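PDB 4O5A: LacI family transcription regulator from Bifidobacterium animalis subsp. lactis, which probably regulates transcription as a dimeric LacI-type repressor that binds operator DNA and responds to a small effector molecule. Local coordinates for residues Glu277-Met289 with Ala293-Leu305. Sequence-based numbering, arbitrary orientation.
Sequences EDLSIISWGDSFM and AHPPITALSRNIL
Ser283 and Leu300 join two parallel strands, 280-284 and 298-301. Ser283 N donates to Thr298 O (2.9 Å), and Leu300 N donates to Ser283 O (2.9 Å). Gly285 N extends the ladder with a more bent bond to Leu300 O (137° at the hydrogen).

Side chains alternate between the two faces of the sheet. Trp284 and Leu300 run side by side on one face, where indole NE1 is 4.1 Å from Leu300 CD1. Both have CG anti to the backbone N, which keeps them pointing the same way. Ile282 and Thr298 share this face, with Ile282 CG1 against Thr298 CG2. Helix 175-188 covers Ile282 and Trp284.

Ser283 and Ala299 lie on the other face. Ser283 OG, anti to its own N (chi1 175°), swings forward and donates to Gly285 O (2.7 Å), in the plane of that carbonyl. This bond ties the strand end to the turn after it. Asp286 then lays its carboxylate over Ala299, with OD1 3.3 Å from Ala299 CB. Its OD2 forms a salt bridge with Arg337, and a water links OD2 to Ser301 OG. A second water accepts from Asp286 N and Arg302 N.

Ile297 CG2 packs against Ile281 CG2 (4.1 Å). Short helix 288-292, N-capped by Ser287, completes a beta-alpha-beta crossover within the periplasmic-binding-protein-like fold of LacI-family regulators.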
ATOM      1  N   GLU A 277      12.490 -14.224 -22.385  1.00 20.67           N
ATOM      2  CA  GLU A 277      13.355 -14.733 -23.469  1.00 22.80           C
ATOM      3  C   GLU A 277      14.423 -13.745 -23.955  1.00 27.78           C
ATOM      4  O   GLU A 277      15.554 -14.143 -24.271  1.00 26.61           O
ATOM      5  CB  GLU A 277      12.521 -15.235 -24.653  1.00 33.81           C
ATOM      6  CG  GLU A 277      11.700 -16.475 -24.346  1.00 33.53           C
ATOM      7  CD  GLU A 277      10.335 -16.158 -23.767  1.00 40.04           C
ATOM      8  OE1 GLU A 277      10.110 -15.006 -23.313  1.00 32.50           O
ATOM      9  OE2 GLU A 277       9.477 -17.071 -23.770  1.00 47.65           O
ATOM     10  N   ASP A 278      14.060 -12.469 -24.031  1.00 22.48           N
ATOM     11  CA  ASP A 278      14.980 -11.439 -24.509  1.00 29.48           C
ATOM     12  C   ASP A 278      15.484 -10.575 -23.356  1.00 25.94           C
ATOM     13  O   ASP A 278      16.554  -9.985 -23.448  1.00 25.82           O
ATOM     14  CB  ASP A 278      14.301 -10.542 -25.562  1.00 31.89           C
ATOM     15  CG  ASP A 278      13.888 -11.300 -26.818  1.00 37.97           C
ATOM     16  OD1 ASP A 278      14.633 -12.204 -27.251  1.00 34.55           O
ATOM     17  OD2 ASP A 278      12.817 -10.972 -27.391  1.00 30.09           O
ATOM     18  N   LEU A 279      14.706 -10.507 -22.275  1.00 20.22           N
ATOM     19  CA  LEU A 279      14.984  -9.617 -21.150  1.00 16.27           C
ATOM     20  C   LEU A 279      14.498 -10.214 -19.831  1.00 20.67           C
ATOM     21  O   LEU A 279      13.317 -10.531 -19.697  1.00 19.06           O
ATOM     22  CB  LEU A 279      14.297  -8.252 -21.363  1.00 18.48           C
ATOM     23  CG  LEU A 279      14.347  -7.285 -20.173  1.00 20.49           C
ATOM     24  CD1 LEU A 279      15.752  -6.722 -19.980  1.00 19.45           C
ATOM     25  CD2 LEU A 279      13.335  -6.142 -20.358  1.00 21.06           C
ATOM     26  N   SER A 280      15.401 -10.377 -18.865  1.00 18.52           N
ATOM     27  CA  SER A 280      15.003 -10.784 -17.519  1.00 16.89           C
ATOM     28  C   SER A 280      14.749  -9.559 -16.659  1.00 17.43           C
ATOM     29  O   SER A 280      15.426  -8.540 -16.813  1.00 18.00           O
ATOM     30  CB  SER A 280      16.093 -11.647 -16.860  1.00 15.83           C
ATOM     31  OG  SER A 280      16.100 -12.958 -17.392  1.00 19.60           O
ATOM     32  N   ILE A 281      13.782  -9.667 -15.746  1.00 15.36           N
ATOM     33  CA  ILE A 281      13.405  -8.561 -14.862  1.00 16.22           C
ATOM     34  C   ILE A 281      13.317  -9.038 -13.417  1.00 15.57           C
ATOM     35  O   ILE A 281      12.764 -10.100 -13.139  1.00 16.53           O
ATOM     36  CB  ILE A 281      12.046  -7.940 -15.282  1.00 13.77           C
ATOM     37  CG1 ILE A 281      12.207  -7.198 -16.611  1.00 16.74           C
ATOM     38  CG2 ILE A 281      11.531  -6.966 -14.224  1.00 17.16           C
ATOM     39  CD1 ILE A 281      10.898  -6.670 -17.167  1.00 19.93           C
ATOM     40  N   ILE A 282      13.878  -8.250 -12.500  1.00 16.29           N
ATOM     41  CA  ILE A 282      13.766  -8.508 -11.066  1.00 15.65           C
ATOM     42  C   ILE A 282      13.242  -7.246 -10.367  1.00 13.90           C
ATOM     43  O   ILE A 282      13.655  -6.127 -10.691  1.00 16.58           O
ATOM     44  CB  ILE A 282      15.126  -8.899 -10.466  1.00 13.81           C
ATOM     45  CG1 ILE A 282      15.601 -10.213 -11.069  1.00 16.49           C
ATOM     46  CG2 ILE A 282      15.050  -9.034  -8.933  1.00 17.56           C
ATOM     47  CD1 ILE A 282      17.005 -10.605 -10.640  1.00 19.85           C
ATOM     48  N   SER A 283      12.327  -7.441  -9.422  1.00 14.57           N
ATOM     49  CA  SER A 283      11.843  -6.364  -8.567  1.00 16.78           C
ATOM     50  C   SER A 283      12.536  -6.447  -7.223  1.00 17.55           C
ATOM     51  O   SER A 283      12.545  -7.511  -6.614  1.00 16.50           O
ATOM     52  CB  SER A 283      10.347  -6.528  -8.307  1.00 17.63           C
ATOM     53  OG  SER A 283       9.885  -5.552  -7.382  1.00 21.33           O
ATOM     54  N   TRP A 284      13.086  -5.329  -6.755  1.00 15.13           N
ATOM     55  CA  TRP A 284      13.642  -5.246  -5.404  1.00 16.98           C
ATOM     56  C   TRP A 284      12.468  -4.848  -4.529  1.00 21.79           C
ATOM     57  O   TRP A 284      12.067  -3.683  -4.509  1.00 29.16           O
ATOM     58  CB  TRP A 284      14.722  -4.160  -5.334  1.00 22.94           C
ATOM     59  CG  TRP A 284      15.717  -4.338  -4.221  1.00 20.96           C
ATOM     60  CD1 TRP A 284      15.494  -4.891  -3.009  1.00 23.01           C
ATOM     61  CD2 TRP A 284      17.104  -3.959  -4.251  1.00 21.23           C
ATOM     62  NE1 TRP A 284      16.663  -4.882  -2.262  1.00 23.70           N
ATOM     63  CE2 TRP A 284      17.652  -4.325  -3.004  1.00 23.16           C
ATOM     64  CE3 TRP A 284      17.922  -3.363  -5.208  1.00 28.12           C
ATOM     65  CZ2 TRP A 284      19.002  -4.095  -2.698  1.00 26.03           C
ATOM     66  CZ3 TRP A 284      19.262  -3.137  -4.894  1.00 26.18           C
ATOM     67  CH2 TRP A 284      19.782  -3.507  -3.653  1.00 26.18           C
ATOM     68  N   GLY A 285      11.905  -5.812  -3.813  1.00 24.52           N
ATOM     69  CA  GLY A 285      10.675  -5.582  -3.071  1.00 24.08           C
ATOM     70  C   GLY A 285       9.585  -6.429  -3.697  1.00 22.20           C
ATOM     71  O   GLY A 285       9.513  -6.539  -4.920  1.00 24.18           O
ATOM     72  N   ASP A 286       8.750  -7.052  -2.876  1.00 18.51           N
ATOM     73  CA  ASP A 286       7.737  -7.943  -3.434  1.00 21.48           C
ATOM     74  C   ASP A 286       6.338  -7.522  -3.015  1.00 23.28           C
ATOM     75  O   ASP A 286       6.153  -6.861  -1.999  1.00 25.70           O
ATOM     76  CB  ASP A 286       8.015  -9.392  -3.014  1.00 22.01           C
ATOM     77  CG  ASP A 286       7.254 -10.406  -3.860  1.00 27.93           C
ATOM     78  OD1 ASP A 286       6.904 -10.085  -5.020  1.00 21.54           O
ATOM     79  OD2 ASP A 286       7.012 -11.525  -3.369  1.00 30.71           O
ATOM     80  N   SER A 287       5.348  -7.886  -3.820  1.00 19.95           N
ATOM     81  CA  SER A 287       3.965  -7.618  -3.481  1.00 19.01           C
ATOM     82  C   SER A 287       3.117  -8.464  -4.400  1.00 22.95           C
ATOM     83  O   SER A 287       3.650  -9.107  -5.293  1.00 21.03           O
ATOM     84  CB  SER A 287       3.610  -6.141  -3.673  1.00 30.76           C
ATOM     85  OG  SER A 287       3.534  -5.818  -5.045  1.00 31.60           O
ATOM     86  N   PHE A 288       1.812  -8.452  -4.167  1.00 21.05           N
ATOM     87  CA  PHE A 288       0.853  -9.178  -4.999  1.00 20.82           C
ATOM     88  C   PHE A 288       0.942  -8.763  -6.464  1.00 20.75           C
ATOM     89  O   PHE A 288       0.590  -9.535  -7.359  1.00 18.85           O
ATOM     90  CB  PHE A 288      -0.563  -8.939  -4.496  1.00 22.11           C
ATOM     91  CG  PHE A 288      -1.001  -9.885  -3.416  1.00 24.42           C
ATOM     92  CD1 PHE A 288      -0.428 -11.146  -3.294  1.00 34.20           C
ATOM     93  CD2 PHE A 288      -1.997  -9.515  -2.526  1.00 25.87           C
ATOM     94  CE1 PHE A 288      -0.843 -12.020  -2.299  1.00 34.76           C
ATOM     95  CE2 PHE A 288      -2.416 -10.383  -1.522  1.00 30.83           C
ATOM     96  CZ  PHE A 288      -1.836 -11.636  -1.409  1.00 33.50           C
HETATM   97  N   MSE A 289       1.419  -7.546  -6.711  1.00 17.25           N
HETATM   98  CA  MSE A 289       1.547  -7.027  -8.063  1.00 20.57           C
HETATM   99  C   MSE A 289       2.472  -7.912  -8.902  1.00 22.29           C
HETATM  100  O   MSE A 289       2.215  -8.170 -10.079  1.00 17.27           O
HETATM  101  CB  MSE A 289       2.118  -5.616  -7.979  1.00 29.73           C
HETATM  102  CG  MSE A 289       2.165  -4.852  -9.258  1.00 41.06           C
HETATM  103 SE   MSE A 289       3.112  -3.180  -8.903  0.55 26.89          SE
HETATM  104  CE  MSE A 289       2.272  -2.668  -7.232  1.00 27.81           C
ATOM    105  N   ALA A 293       1.495 -10.182 -12.517  1.00 15.31           N
ATOM    106  CA  ALA A 293       2.070  -9.616 -13.750  1.00 19.73           C
ATOM    107  C   ALA A 293       2.152 -10.636 -14.889  1.00 17.51           C
ATOM    108  O   ALA A 293       1.872 -11.822 -14.700  1.00 19.54           O
ATOM    109  CB  ALA A 293       3.458  -9.054 -13.468  1.00 18.50           C
ATOM    110  N   HIS A 294       2.566 -10.165 -16.065  1.00 16.66           N
ATOM    111  CA  HIS A 294       2.599 -11.001 -17.278  1.00 16.91           C
ATOM    112  C   HIS A 294       3.960 -10.949 -17.973  1.00 15.45           C
ATOM    113  O   HIS A 294       4.187 -10.092 -18.823  1.00 19.94           O
ATOM    114  CB  HIS A 294       1.513 -10.519 -18.251  1.00 18.08           C
ATOM    115  CG  HIS A 294       1.449 -11.307 -19.515  1.00 22.55           C
ATOM    116  ND1 HIS A 294       1.352 -12.683 -19.532  1.00 24.51           N
ATOM    117  CD2 HIS A 294       1.447 -10.919 -20.817  1.00 32.83           C
ATOM    118  CE1 HIS A 294       1.307 -13.107 -20.783  1.00 32.63           C
ATOM    119  NE2 HIS A 294       1.362 -12.050 -21.581  1.00 31.79           N
ATOM    120  N   PRO A 295       4.880 -11.862 -17.631  1.00 16.13           N
ATOM    121  CA  PRO A 295       4.769 -12.970 -16.679  1.00 15.87           C
ATOM    122  C   PRO A 295       5.026 -12.511 -15.244  1.00 15.17           C
ATOM    123  O   PRO A 295       5.500 -11.386 -15.016  1.00 17.45           O
ATOM    124  CB  PRO A 295       5.889 -13.906 -17.134  1.00 21.04           C
ATOM    125  CG  PRO A 295       6.951 -12.963 -17.636  1.00 21.06           C
ATOM    126  CD  PRO A 295       6.168 -11.900 -18.356  1.00 19.41           C
ATOM    127  N   PRO A 296       4.706 -13.369 -14.276  1.00 14.80           N
ATOM    128  CA  PRO A 296       4.997 -13.015 -12.881  1.00 18.17           C
ATOM    129  C   PRO A 296       6.481 -12.680 -12.666  1.00 17.27           C
ATOM    130  O   PRO A 296       7.383 -13.286 -13.261  1.00 18.11           O
ATOM    131  CB  PRO A 296       4.593 -14.271 -12.115  1.00 18.63           C
ATOM    132  CG  PRO A 296       3.510 -14.880 -12.968  1.00 19.34           C
ATOM    133  CD  PRO A 296       3.980 -14.644 -14.387  1.00 16.15           C
ATOM    134  N   ILE A 297       6.717 -11.695 -11.805  1.00 18.10           N
ATOM    135  CA  ILE A 297       8.022 -11.055 -11.694  1.00 14.79           C
ATOM    136  C   ILE A 297       8.822 -11.563 -10.484  1.00 16.03           C
ATOM    137  O   ILE A 297       8.355 -11.516  -9.335  1.00 17.34           O
ATOM    138  CB  ILE A 297       7.861  -9.519 -11.636  1.00 17.60           C
ATOM    139  CG1 ILE A 297       7.189  -8.998 -12.929  1.00 16.04           C
ATOM    140  CG2 ILE A 297       9.212  -8.833 -11.432  1.00 18.05           C
ATOM    141  CD1 ILE A 297       6.913  -7.492 -12.919  1.00 16.32           C
ATOM    142  N   THR A 298      10.034 -12.033 -10.772  1.00 14.29           N
ATOM    143  CA  THR A 298      10.992 -12.489  -9.764  1.00 14.03           C
ATOM    144  C   THR A 298      11.312 -11.325  -8.828  1.00 15.73           C
ATOM    145  O   THR A 298      11.549 -10.202  -9.282  1.00 16.06           O
ATOM    146  CB  THR A 298      12.267 -12.948 -10.456  1.00 15.42           C
ATOM    147  OG1 THR A 298      11.998 -14.169 -11.157  1.00 18.93           O
ATOM    148  CG2 THR A 298      13.382 -13.170  -9.445  1.00 18.93           C
ATOM    149  N   ALA A 299      11.307 -11.568  -7.516  1.00 17.29           N
ATOM    150  CA  ALA A 299      11.402 -10.458  -6.572  1.00 14.32           C
ATOM    151  C   ALA A 299      12.301 -10.788  -5.390  1.00 15.92           C
ATOM    152  O   ALA A 299      12.302 -11.910  -4.909  1.00 18.71           O
ATOM    153  CB  ALA A 299      10.041 -10.107  -6.044  1.00 16.09           C
ATOM    154  N   LEU A 300      13.016  -9.775  -4.921  1.00 16.36           N
ATOM    155  CA  LEU A 300      13.764  -9.869  -3.671  1.00 18.09           C
ATOM    156  C   LEU A 300      12.764  -9.449  -2.610  1.00 17.88           C
ATOM    157  O   LEU A 300      12.319  -8.295  -2.580  1.00 21.68           O
ATOM    158  CB  LEU A 300      14.968  -8.926  -3.734  1.00 21.40           C
ATOM    159  CG  LEU A 300      16.087  -9.086  -2.705  1.00 23.90           C
ATOM    160  CD1 LEU A 300      15.582  -8.744  -1.319  1.00 25.85           C
ATOM    161  CD2 LEU A 300      16.664 -10.503  -2.748  1.00 22.74           C
ATOM    162  N   SER A 301      12.364 -10.397  -1.769  1.00 18.83           N
ATOM    163  CA  SER A 301      11.284 -10.166  -0.824  1.00 18.65           C
ATOM    164  C   SER A 301      11.861  -9.949   0.569  1.00 24.52           C
ATOM    165  O   SER A 301      12.601 -10.787   1.059  1.00 24.22           O
ATOM    166  CB  SER A 301      10.361 -11.387  -0.799  1.00 25.19           C
ATOM    167  OG  SER A 301       9.360 -11.251   0.203  1.00 26.79           O
ATOM    168  N   ARG A 302      11.530  -8.820   1.189  1.00 22.97           N
ATOM    169  CA  ARG A 302      11.924  -8.569   2.580  1.00 30.55           C
ATOM    170  C   ARG A 302      10.782  -8.997   3.482  1.00 25.83           C
ATOM    171  O   ARG A 302       9.609  -8.849   3.129  1.00 24.29           O
ATOM    172  CB  ARG A 302      12.233  -7.086   2.814  1.00 33.11           C
ATOM    173  CG  ARG A 302      13.691  -6.699   2.603  1.00 51.56           C
ATOM    174  CD  ARG A 302      13.928  -5.198   2.836  1.00 59.85           C
ATOM    175  NE  ARG A 302      13.627  -4.770   4.204  1.00 63.70           N
ATOM    176  CZ  ARG A 302      12.744  -3.825   4.513  1.00 67.60           C
ATOM    177  NH1 ARG A 302      12.078  -3.203   3.550  1.00 70.42           N
ATOM    178  NH2 ARG A 302      12.529  -3.501   5.783  1.00 65.88           N
ATOM    179  N   ASN A 303      11.117  -9.536   4.644  1.00 29.54           N
ATOM    180  CA  ASN A 303      10.095  -9.962   5.577  1.00 30.88           C
ATOM    181  C   ASN A 303       9.699  -8.765   6.437  1.00 27.81           C
ATOM    182  O   ASN A 303      10.140  -8.642   7.582  1.00 24.98           O
ATOM    183  CB  ASN A 303      10.613 -11.108   6.446  1.00 31.52           C
ATOM    184  CG  ASN A 303       9.522 -11.756   7.276  1.00 34.80           C
ATOM    185  OD1 ASN A 303       8.423 -11.206   7.438  1.00 30.77           O
ATOM    186  ND2 ASN A 303       9.827 -12.927   7.830  1.00 40.59           N
ATOM    187  N   ILE A 304       8.879  -7.884   5.868  1.00 25.02           N
ATOM    188  CA  ILE A 304       8.522  -6.629   6.521  1.00 25.18           C
ATOM    189  C   ILE A 304       7.660  -6.828   7.758  1.00 26.58           C
ATOM    190  O   ILE A 304       7.805  -6.101   8.739  1.00 23.46           O
ATOM    191  CB  ILE A 304       7.772  -5.713   5.556  1.00 24.30           C
ATOM    192  CG1 ILE A 304       8.606  -5.511   4.291  1.00 32.12           C
ATOM    193  CG2 ILE A 304       7.487  -4.370   6.223  1.00 22.42           C
ATOM    194  CD1 ILE A 304       7.793  -4.980   3.111  1.00 36.12           C
ATOM    195  N   LEU A 305       6.743  -7.792   7.703  1.00 20.92           N
ATOM    196  CA  LEU A 305       5.917  -8.111   8.869  0.78 24.53           C
ATOM    197  C   LEU A 305       6.787  -8.446  10.070  1.00 28.51           C
ATOM    198  O   LEU A 305       6.661  -7.819  11.127  1.00 27.22           O
ATOM    199  CB  LEU A 305       4.977  -9.279   8.579  0.78 30.13           C
ATOM    200  CG  LEU A 305       3.661  -8.994   7.861  0.78 33.08           C
ATOM    201  CD1 LEU A 305       2.967 -10.309   7.530  0.78 35.95           C
ATOM    202  CD2 LEU A 305       2.779  -8.134   8.755  0.78 33.12           C
TER
HETATM  203  O   HOH W   1       9.548  -7.000  -0.062  1.00 26.44           O
HETATM  204  O   HOH W   2       6.822 -11.827  -0.643  1.00 30.52           O